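Local structure of metalloprotease stcE (Escherichia coli, 4DNY) at residues N52-I57 with M80-S85; I68-G73 with S91-G96; I16-H21 with T107-Y112. The protein is a secreted zinc metalloprotease and mucinase, probably cleaving O-glycosylated host proteins in support of bacterial adhesion and immune evasion. One frame throughout, in Å; residues are numbered along the deposited sequence.

Interaction 1: residues N52-I57 with M80-S85; sequences NALVEI and MVRFVS
Glu56 and Arg82 face each other across two neighbouring parallel strands and form a salt bridge through a single nitrogen, with Arg82 NH1 lying 2.7 Å from Glu56 OE1. The carboxylate plane stands 86° from the guanidinium plane. Glu56 OE1 lies at the guanidinium edge, close to that plane, while NH1 meets it on the anti side, 32° out of the carboxylate plane. A turn about CG-CD of Arg82 (chi3 -66°) folds the head toward the glutamate, while Leu54 CD1 lies over one face of the guanidinium. Lys25 also bridges OE1 and His58 bonds OE2, which probably favours a charged carboxylate. On the same side of the sheet, Leu54 CD1 meets Met80 CB at 3.8 Å.

Ile57 and Phe83 occupy the other side, lying alongside and pointing the same way. Ile57 CD1 comes 3.5 Å from CE1 of the Phe83 ring, and Ile45 of helix 43-49 touches both Ile57 and Val81. Between the strands, Val55 uses its N toward Met80 O and its O toward Arg82 N, and Ile57 likewise spans Arg82 and Val84. This alternation is the hallmark of a parallel beta pair, here two inner strands of the mixed sheet in the beta-sandwich domain.

Interaction 2: residues I68-G73 with S91-G96; sequences IYLPQG and STVFYG
The rings of Tyr69 and Phe94 form an offset stack, their planes 13° apart and centroids 4.6 Å from each other. Tyr69 CE1 and Phe94 CD2 make the nearest approach, at 3.5 Å. The opposite face of Phe94 is covered near its rim by CG2 of Thr92, and Ile68 O sits at the ring edge, so this phenylalanine lies between a phenol and a methyl group. Both rings extend from paired positions on parallel strands with nearly equal first torsions (chi1 -66° and -62°), which brings them side by side.

Ile68 and Val93 lie on the reverse side of the strands, facing Phe83. Leu70 continues this layer: its CG is 4.0 Å from Val93 CG1, and its CD1 is 3.8 Å from Tyr95 CB. Three backbone bonds join the segments, the last from Leu70 N to Phe94 O at 2.9 Å. Beyond it direct pairing gives way to a water that donates to Leu70 O at 2.7 Å and accepts from Gln72 NE2 and Gly96 N, while Gln72 OE1 bonds Tyr112. The chemistry is two-sided, with aromatic stacking on one face, apolar packing, largely aliphatic, on the other, and a single water bridging where direct pairing stops.

Interaction 3: residues I16-H21 with T107-Y112; sequences IDFTPH and TLLFKY
The piece from Ile16 to Thr19 runs at 107° to Leu109-Lys111, and Phe18, the centre of an inverse gamma turn, brings its CA nearest to the strand, 6.6 Å from Lys111 CA. No backbone pairing joins the two segments, and side chains carry the contact.

Lys111 provides the polar link. Its chain is stretched out from the start, with CG opposite the backbone N (chi1 -179°) and every later torsion extended, which delivers NZ to Asp17 O at 2.8 Å. The ammonium group comes in tilted 17° from that carbonyl plane. NZ also donates to a water at 2.9 Å that bonds Thr19 O, so one lysine reaches two carbonyls of the N-terminal segment, one directly and one by relay. The weak bond from Thr19 N to the same Asp17 O closes the gamma turn.

Along its aliphatic length the same lysine packs against hydrophobic neighbours: its CD lies 4.0 Å from Ile16 CG2, and its CB is 3.8 Å from Phe18 CE1. Ile16 CG2 sits over one face of the Phe18 ring, near the rim. Phe18 and Leu109 run past each other in opposite directions, with Phe18 CB 3.8 Å from Leu109 CD2. The edge of the phenylalanine ring is directed at the backbone of Phe110.

Thr19 OG1 donates to Asp17 OD1 at 2.6 Å, linking the two residues on either side of Phe18. Asp17 OD2 and Lys111 NZ remain 4.9 Å apart, so no salt bridge forms; the ammonium group is met by a main-chain carbonyl and a water, and the carboxylate probably adds a longer-range attraction.

Read from the N terminus, the chain first lays down 16-21, whose partner 107-112 comes almost at the end, so interaction 3 closes a long loop that contains both other contacts. Within it, interactions 1 and 2 cross: 52-57 is followed by 68-73 before 80-85 closes the first, and 91-96 then closes the second. The chain thus leaves the five-stranded sheet, contributes strand 67-69 to the three-stranded one, and returns. Phe83 of interaction 1 packs on Ile68, Leu70 and Val93 of interaction 2, joining the sheets. Strands 80-86 and 107-113 are neighbours, linking interactions 1 and 3, while Phe110 packs on Leu70 and Tyr95, tying interaction 3 to interaction 2.

Interaction 1: residues N52-I57 with M80-S85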
loop_
_atom_site.group_PDB
_atom_site.type_symbol
_atom_site.label_atom_id
_atom_site.label_comp_id
_atom_site.label_asym_id
_atom_site.label_seq_id
_atom_site.Cartn_x
_atom_site.Cartn_y
_atom_site.Cartn_z
ATOM N N ASN A 52 3.735 -8.404 9.601
ATOM C CA ASN A 52 4.609 -8.287 8.442
ATOM C C ASN A 52 5.265 -6.936 8.349
ATOM O O ASN A 52 4.619 -5.927 8.638
ATOM C CB ASN A 52 3.802 -8.512 7.154
ATOM C CG ASN A 52 3.291 -9.950 7.045
ATOM O OD1 ASN A 52 4.030 -10.822 6.617
ATOM N ND2 ASN A 52 2.041 -10.196 7.430
ATOM N N ALA A 53 6.503 -6.929 7.873
ATOM C CA ALA A 53 7.265 -5.695 7.628
ATOM C C ALA A 53 6.815 -4.967 6.385
ATOM O O ALA A 53 6.956 -3.750 6.259
ATOM C CB ALA A 53 8.741 -6.038 7.461
ATOM N N LEU A 54 6.286 -5.711 5.429
ATOM C CA LEU A 54 5.838 -5.183 4.139
ATOM C C LEU A 54 4.593 -5.865 3.652
ATOM O O LEU A 54 4.464 -7.118 3.735
ATOM C CB LEU A 54 6.982 -5.303 3.135
ATOM C CG LEU A 54 6.733 -4.534 1.769
ATOM C CD1 LEU A 54 8.015 -3.901 1.273
ATOM C CD2 LEU A 54 6.164 -5.519 0.860
ATOM N N VAL A 55 3.663 -5.067 3.110
ATOM C CA VAL A 55 2.493 -5.591 2.375
ATOM C C VAL A 55 2.693 -5.195 0.932
ATOM O O VAL A 55 2.961 -4.002 0.644
ATOM C CB VAL A 55 1.184 -5.030 2.906
ATOM C CG1 VAL A 55 0.018 -5.272 1.916
ATOM C CG2 VAL A 55 0.831 -5.633 4.314
ATOM N N GLU A 56 2.530 -6.136 0.002
ATOM C CA GLU A 56 2.703 -5.884 -1.441
ATOM C C GLU A 56 1.366 -6.239 -2.112
ATOM O O GLU A 56 0.935 -7.403 -2.044
ATOM C CB GLU A 56 3.847 -6.717 -2.023
ATOM C CG GLU A 56 3.982 -6.513 -3.526
ATOM C CD GLU A 56 5.299 -7.067 -4.101
ATOM O OE1 GLU A 56 6.356 -6.972 -3.461
ATOM O OE2 GLU A 56 5.263 -7.566 -5.191
ATOM N N ILE A 57 0.756 -5.244 -2.729
ATOM C CA ILE A 57 -0.557 -5.373 -3.332
ATOM C C ILE A 57 -0.437 -5.434 -4.817
ATOM O O ILE A 57 0.219 -4.590 -5.443
ATOM C CB ILE A 57 -1.409 -4.154 -2.938
ATOM C CG1 ILE A 57 -1.710 -4.191 -1.447
ATOM C CG2 ILE A 57 -2.732 -4.054 -3.800
ATOM C CD1 ILE A 57 -2.204 -2.819 -0.852
ATOM N N MET A 80 6.109 -0.841 5.532
ATOM C CA MET A 80 6.145 -0.501 4.100
ATOM C C MET A 80 4.985 -1.117 3.340
ATOM O O MET A 80 4.499 -2.186 3.692
ATOM C CB MET A 80 7.494 -0.886 3.482
ATOM C CG MET A 80 8.611 -0.082 4.038
ATOM S SD MET A 80 10.220 -0.628 3.418
ATOM C CE MET A 80 10.125 -0.361 1.607
ATOM N N VAL A 81 4.590 -0.440 2.274
ATOM C CA VAL A 81 3.560 -0.946 1.354
ATOM C C VAL A 81 4.041 -0.747 -0.071
ATOM O O VAL A 81 4.436 0.367 -0.443
ATOM C CB VAL A 81 2.168 -0.251 1.540
ATOM C CG1 VAL A 81 1.140 -0.861 0.578
ATOM C CG2 VAL A 81 1.721 -0.450 3.001
ATOM N N ARG A 82 4.010 -1.805 -0.856
ATOM C CA ARG A 82 4.340 -1.757 -2.278
ATOM C C ARG A 82 3.100 -2.046 -3.090
ATOM O O ARG A 82 2.286 -2.900 -2.712
ATOM C CB ARG A 82 5.441 -2.796 -2.618
ATOM C CG ARG A 82 5.870 -2.704 -4.077
ATOM C CD ARG A 82 6.968 -3.661 -4.400
ATOM N NE ARG A 82 8.225 -3.322 -3.692
ATOM C CZ ARG A 82 8.875 -4.118 -2.864
ATOM N NH1 ARG A 82 8.372 -5.345 -2.583
ATOM N NH2 ARG A 82 10.039 -3.770 -2.299
ATOM N N PHE A 83 2.908 -1.323 -4.187
ATOM C CA PHE A 83 1.814 -1.584 -5.171
ATOM C C PHE A 83 2.426 -1.953 -6.489
ATOM O O PHE A 83 3.371 -1.298 -6.924
ATOM C CB PHE A 83 0.955 -0.347 -5.389
ATOM C CG PHE A 83 0.121 0.008 -4.209
ATOM C CD1 PHE A 83 -1.173 -0.422 -4.115
ATOM C CD2 PHE A 83 0.636 0.803 -3.174
ATOM C CE1 PHE A 83 -1.941 -0.106 -2.998
ATOM C CE2 PHE A 83 -0.150 1.150 -2.083
ATOM C CZ PHE A 83 -1.422 0.682 -2.001
ATOM N N VAL A 84 1.867 -2.983 -7.127
ATOM C CA VAL A 84 2.171 -3.331 -8.499
ATOM C C VAL A 84 0.903 -3.511 -9.282
ATOM O O VAL A 84 0.107 -4.401 -8.954
ATOM C CB VAL A 84 3.050 -4.639 -8.585
ATOM C CG1 VAL A 84 3.413 -4.925 -10.054
ATOM C CG2 VAL A 84 4.251 -4.535 -7.673
ATOM N N SER A 85 0.650 -2.627 -10.245
ATOM C CA SER A 85 -0.593 -2.682 -11.019
ATOM C C SER A 85 -0.387 -3.377 -12.366
ATOM O O SER A 85 0.439 -2.963 -13.185
ATOM C CB SER A 85 -1.119 -1.299 -11.305
ATOM O OG SER A 85 -2.180 -1.424 -12.249
#

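Interaction 2: residues I68-G73 with S91-G96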
loop_
_atom_site.group_PDB
_atom_site.type_symbol
_atom_site.label_atom_id
_atom_site.label_comp_id
_atom_site.label_asym_id
_atom_site.label_seq_id
_atom_site.Cartn_x
_atom_site.Cartn_y
_atom_site.Cartn_z
ATOM N N ILE A 68 -7.864 3.202 -2.869
ATOM C CA ILE A 68 -7.151 2.451 -1.875
ATOM C C ILE A 68 -6.577 3.389 -0.827
ATOM O O ILE A 68 -5.829 4.305 -1.137
ATOM C CB ILE A 68 -5.970 1.708 -2.521
ATOM C CG1 ILE A 68 -6.548 0.747 -3.622
ATOM C CG2 ILE A 68 -5.149 0.949 -1.459
ATOM C CD1 ILE A 68 -5.513 0.245 -4.604
ATOM N N TYR A 69 -6.851 3.079 0.446
ATOM C CA TYR A 69 -6.451 3.960 1.533
ATOM C C TYR A 69 -5.356 3.341 2.389
ATOM O O TYR A 69 -5.527 2.231 2.914
ATOM C CB TYR A 69 -7.652 4.269 2.427
ATOM C CG TYR A 69 -8.725 5.079 1.708
ATOM C CD1 TYR A 69 -8.726 6.449 1.740
ATOM C CD2 TYR A 69 -9.723 4.424 0.970
ATOM C CE1 TYR A 69 -9.732 7.175 1.109
ATOM C CE2 TYR A 69 -10.721 5.146 0.323
ATOM C CZ TYR A 69 -10.680 6.533 0.387
ATOM O OH TYR A 69 -11.671 7.277 -0.264
ATOM N N LEU A 70 -4.242 4.056 2.581
ATOM C CA LEU A 70 -3.255 3.564 3.521
ATOM C C LEU A 70 -3.690 3.912 4.969
ATOM O O LEU A 70 -4.217 4.974 5.204
ATOM C CB LEU A 70 -1.885 4.154 3.173
ATOM C CG LEU A 70 -1.289 3.817 1.821
ATOM C CD1 LEU A 70 0.221 4.163 1.841
ATOM C CD2 LEU A 70 -1.403 2.316 1.489
ATOM N N PRO A 71 -3.510 2.972 5.898
ATOM C CA PRO A 71 -3.916 3.224 7.292
ATOM C C PRO A 71 -3.021 4.224 8.018
ATOM O O PRO A 71 -1.880 4.482 7.589
ATOM C CB PRO A 71 -3.825 1.847 7.896
ATOM C CG PRO A 71 -2.682 1.142 7.121
ATOM C CD PRO A 71 -2.863 1.653 5.735
ATOM N N GLN A 72 -3.500 4.745 9.162
ATOM C CA GLN A 72 -2.704 5.552 10.042
ATOM C C GLN A 72 -2.696 4.901 11.415
ATOM O O GLN A 72 -3.655 4.250 11.793
ATOM C CB GLN A 72 -3.283 6.960 10.169
ATOM C CG GLN A 72 -3.263 7.781 8.904
ATOM C CD GLN A 72 -1.867 8.285 8.536
ATOM O OE1 GLN A 72 -1.094 8.670 9.412
ATOM N NE2 GLN A 72 -1.602 8.382 7.253
ATOM N N GLY A 73 -1.614 5.105 12.162
ATOM C CA GLY A 73 -1.548 4.647 13.545
ATOM C C GLY A 73 -0.149 4.383 13.983
ATOM O O GLY A 73 0.760 4.137 13.173
ATOM N N SER A 91 -6.172 3.385 -10.335
ATOM C CA SER A 91 -6.607 3.453 -8.951
ATOM C C SER A 91 -5.987 4.733 -8.347
ATOM O O SER A 91 -4.999 5.225 -8.844
ATOM C CB SER A 91 -6.158 2.258 -8.146
ATOM O OG SER A 91 -6.738 1.053 -8.639
ATOM N N THR A 92 -6.585 5.196 -7.271
ATOM C CA THR A 92 -6.021 6.317 -6.508
ATOM C C THR A 92 -5.591 5.725 -5.175
ATOM O O THR A 92 -6.414 5.055 -4.502
ATOM C CB THR A 92 -7.029 7.450 -6.273
ATOM O OG1 THR A 92 -7.451 7.952 -7.565
ATOM C CG2 THR A 92 -6.358 8.555 -5.445
ATOM N N VAL A 93 -4.333 5.968 -4.774
ATOM C CA VAL A 93 -3.846 5.601 -3.444
ATOM C C VAL A 93 -3.787 6.842 -2.591
ATOM O O VAL A 93 -3.108 7.815 -2.940
ATOM C CB VAL A 93 -2.471 4.967 -3.491
ATOM C CG1 VAL A 93 -1.974 4.655 -2.057
ATOM C CG2 VAL A 93 -2.517 3.676 -4.384
ATOM N N PHE A 94 -4.525 6.819 -1.491
ATOM C CA PHE A 94 -4.591 7.917 -0.540
ATOM C C PHE A 94 -3.657 7.624 0.621
ATOM O O PHE A 94 -3.720 6.536 1.240
ATOM C CB PHE A 94 -6.047 8.088 -0.020
ATOM C CG PHE A 94 -7.036 8.422 -1.076
ATOM C CD1 PHE A 94 -7.305 9.735 -1.390
ATOM C CD2 PHE A 94 -7.731 7.385 -1.779
ATOM C CE1 PHE A 94 -8.240 10.010 -2.367
ATOM C CE2 PHE A 94 -8.607 7.688 -2.774
ATOM C CZ PHE A 94 -8.845 9.017 -3.065
ATOM N N TYR A 95 -2.824 8.614 0.960
ATOM C CA TYR A 95 -1.855 8.444 2.011
ATOM C C TYR A 95 -1.692 9.775 2.752
ATOM O O TYR A 95 -1.133 10.721 2.221
ATOM C CB TYR A 95 -0.535 7.889 1.472
ATOM C CG TYR A 95 0.182 8.703 0.446
ATOM C CD1 TYR A 95 1.394 9.322 0.728
ATOM C CD2 TYR A 95 -0.325 8.821 -0.852
ATOM C CE1 TYR A 95 2.073 10.038 -0.258
ATOM C CE2 TYR A 95 0.344 9.481 -1.831
ATOM C CZ TYR A 95 1.533 10.141 -1.553
ATOM O OH TYR A 95 2.266 10.820 -2.504
ATOM N N GLY A 96 -2.168 9.818 3.999
ATOM C CA GLY A 96 -2.255 11.100 4.719
ATOM C C GLY A 96 -3.097 12.109 3.971
ATOM O O GLY A 96 -4.213 11.794 3.584
HETATM O O HOH W 1 -3.561 7.593 5.250
#

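Interaction 3: residues I16-H21 with T107-Y112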
loop_
_atom_site.group_PDB
_atom_site.type_symbol
_atom_site.label_atom_id
_atom_site.label_comp_id
_atom_site.label_asym_id
_atom_site.label_seq_id
_atom_site.Cartn_x
_atom_site.Cartn_y
_atom_site.Cartn_z
ATOM N N ILE A 16 15.310 8.802 3.035
ATOM C CA ILE A 16 14.496 7.686 3.607
ATOM C C ILE A 16 15.135 6.364 3.099
ATOM O O ILE A 16 15.517 6.288 1.900
ATOM C CB ILE A 16 12.979 7.752 3.178
ATOM C CG1 ILE A 16 12.264 9.060 3.594
ATOM C CG2 ILE A 16 12.166 6.499 3.738
ATOM C CD1 ILE A 16 11.923 9.151 5.000
ATOM N N ASP A 17 15.252 5.366 3.983
ATOM C CA ASP A 17 15.768 4.034 3.639
ATOM C C ASP A 17 14.575 3.111 3.396
ATOM O O ASP A 17 13.989 2.559 4.316
ATOM C CB ASP A 17 16.597 3.441 4.763
ATOM C CG ASP A 17 17.069 2.035 4.450
ATOM O OD1 ASP A 17 17.137 1.650 3.251
ATOM O OD2 ASP A 17 17.370 1.268 5.404
ATOM N N PHE A 18 14.230 2.947 2.125
ATOM C CA PHE A 18 13.133 2.067 1.718
ATOM C C PHE A 18 13.569 0.625 1.689
ATOM O O PHE A 18 13.693 0.022 0.651
ATOM C CB PHE A 18 12.625 2.553 0.359
ATOM C CG PHE A 18 11.835 3.806 0.428
ATOM C CD1 PHE A 18 10.505 3.785 0.692
ATOM C CD2 PHE A 18 12.439 5.035 0.176
ATOM C CE1 PHE A 18 9.789 4.919 0.727
ATOM C CE2 PHE A 18 11.698 6.202 0.256
ATOM C CZ PHE A 18 10.381 6.122 0.552
ATOM N N THR A 19 13.881 0.095 2.854
ATOM C CA THR A 19 14.198 -1.350 3.016
ATOM C C THR A 19 13.353 -1.867 4.174
ATOM O O THR A 19 13.369 -1.272 5.247
ATOM C CB THR A 19 15.641 -1.580 3.396
ATOM O OG1 THR A 19 16.495 -0.808 2.529
ATOM C CG2 THR A 19 16.007 -3.091 3.283
ATOM N N PRO A 20 12.672 -3.007 3.969
ATOM C CA PRO A 20 11.825 -3.516 5.051
ATOM C C PRO A 20 12.628 -3.995 6.214
ATOM O O PRO A 20 13.762 -4.371 6.046
ATOM C CB PRO A 20 11.038 -4.674 4.412
ATOM C CG PRO A 20 11.468 -4.765 3.078
ATOM C CD PRO A 20 12.520 -3.764 2.712
ATOM N N HIS A 21 12.026 -3.923 7.404
ATOM C CA HIS A 21 12.686 -4.290 8.657
ATOM C C HIS A 21 13.198 -5.725 8.592
ATOM O O HIS A 21 14.206 -6.081 9.184
ATOM C CB HIS A 21 11.703 -4.076 9.849
ATOM C CG HIS A 21 12.219 -4.602 11.162
ATOM N ND1 HIS A 21 13.151 -3.935 11.946
ATOM C CD2 HIS A 21 11.949 -5.767 11.815
ATOM C CE1 HIS A 21 13.434 -4.674 13.021
ATOM N NE2 HIS A 21 12.726 -5.799 12.956
ATOM N N THR A 107 4.701 0.599 -10.448
ATOM C CA THR A 107 4.994 0.144 -9.092
ATOM C C THR A 107 5.092 1.399 -8.232
ATOM O O THR A 107 5.684 2.466 -8.672
ATOM C CB THR A 107 6.320 -0.599 -9.047
ATOM O OG1 THR A 107 6.233 -1.829 -9.724
ATOM C CG2 THR A 107 6.789 -0.871 -7.604
ATOM N N LEU A 108 4.541 1.351 -7.030
ATOM C CA LEU A 108 4.633 2.424 -6.051
ATOM C C LEU A 108 5.152 1.845 -4.737
ATOM O O LEU A 108 4.912 0.700 -4.416
ATOM C CB LEU A 108 3.278 3.075 -5.790
ATOM C CG LEU A 108 2.576 3.717 -6.948
ATOM C CD1 LEU A 108 1.173 4.120 -6.508
ATOM C CD2 LEU A 108 3.381 4.890 -7.470
ATOM N N LEU A 109 5.865 2.645 -3.938
ATOM C CA LEU A 109 6.405 2.154 -2.687
ATOM C C LEU A 109 6.314 3.234 -1.584
ATOM O O LEU A 109 6.614 4.420 -1.859
ATOM C CB LEU A 109 7.850 1.761 -2.853
ATOM C CG LEU A 109 8.559 1.104 -1.661
ATOM C CD1 LEU A 109 7.900 -0.269 -1.330
ATOM C CD2 LEU A 109 10.030 0.905 -1.935
ATOM N N PHE A 110 5.872 2.841 -0.396
ATOM C CA PHE A 110 5.611 3.715 0.737
ATOM C C PHE A 110 6.261 3.166 1.995
ATOM O O PHE A 110 6.356 1.945 2.179
ATOM C CB PHE A 110 4.099 3.856 0.985
ATOM C CG PHE A 110 3.321 4.427 -0.147
ATOM C CD1 PHE A 110 3.010 5.787 -0.209
ATOM C CD2 PHE A 110 2.860 3.621 -1.150
ATOM C CE1 PHE A 110 2.287 6.303 -1.262
ATOM C CE2 PHE A 110 2.099 4.140 -2.211
ATOM C CZ PHE A 110 1.808 5.491 -2.228
ATOM N N LYS A 111 6.707 4.076 2.873
ATOM C CA LYS A 111 7.210 3.755 4.199
ATOM C C LYS A 111 6.704 4.781 5.220
ATOM O O LYS A 111 6.677 5.947 4.943
ATOM C CB LYS A 111 8.754 3.736 4.195
ATOM C CG LYS A 111 9.365 3.378 5.541
ATOM C CD LYS A 111 10.850 3.113 5.471
ATOM C CE LYS A 111 11.440 2.960 6.838
ATOM N NZ LYS A 111 12.891 2.492 6.859
ATOM N N TYR A 112 6.302 4.300 6.403
ATOM C CA TYR A 112 5.730 5.133 7.440
ATOM C C TYR A 112 6.853 5.488 8.438
ATOM O O TYR A 112 7.472 4.596 9.001
ATOM C CB TYR A 112 4.640 4.342 8.155
ATOM C CG TYR A 112 3.645 5.146 8.929
ATOM C CD1 TYR A 112 2.597 5.785 8.296
ATOM C CD2 TYR A 112 3.671 5.152 10.314
ATOM C CE1 TYR A 112 1.639 6.465 8.969
ATOM C CE2 TYR A 112 2.665 5.826 11.028
ATOM C CZ TYR A 112 1.643 6.463 10.337
ATOM O OH TYR A 112 0.626 7.115 11.049
HETATM O O HOH W 2 11.814 -0.199 7.105
#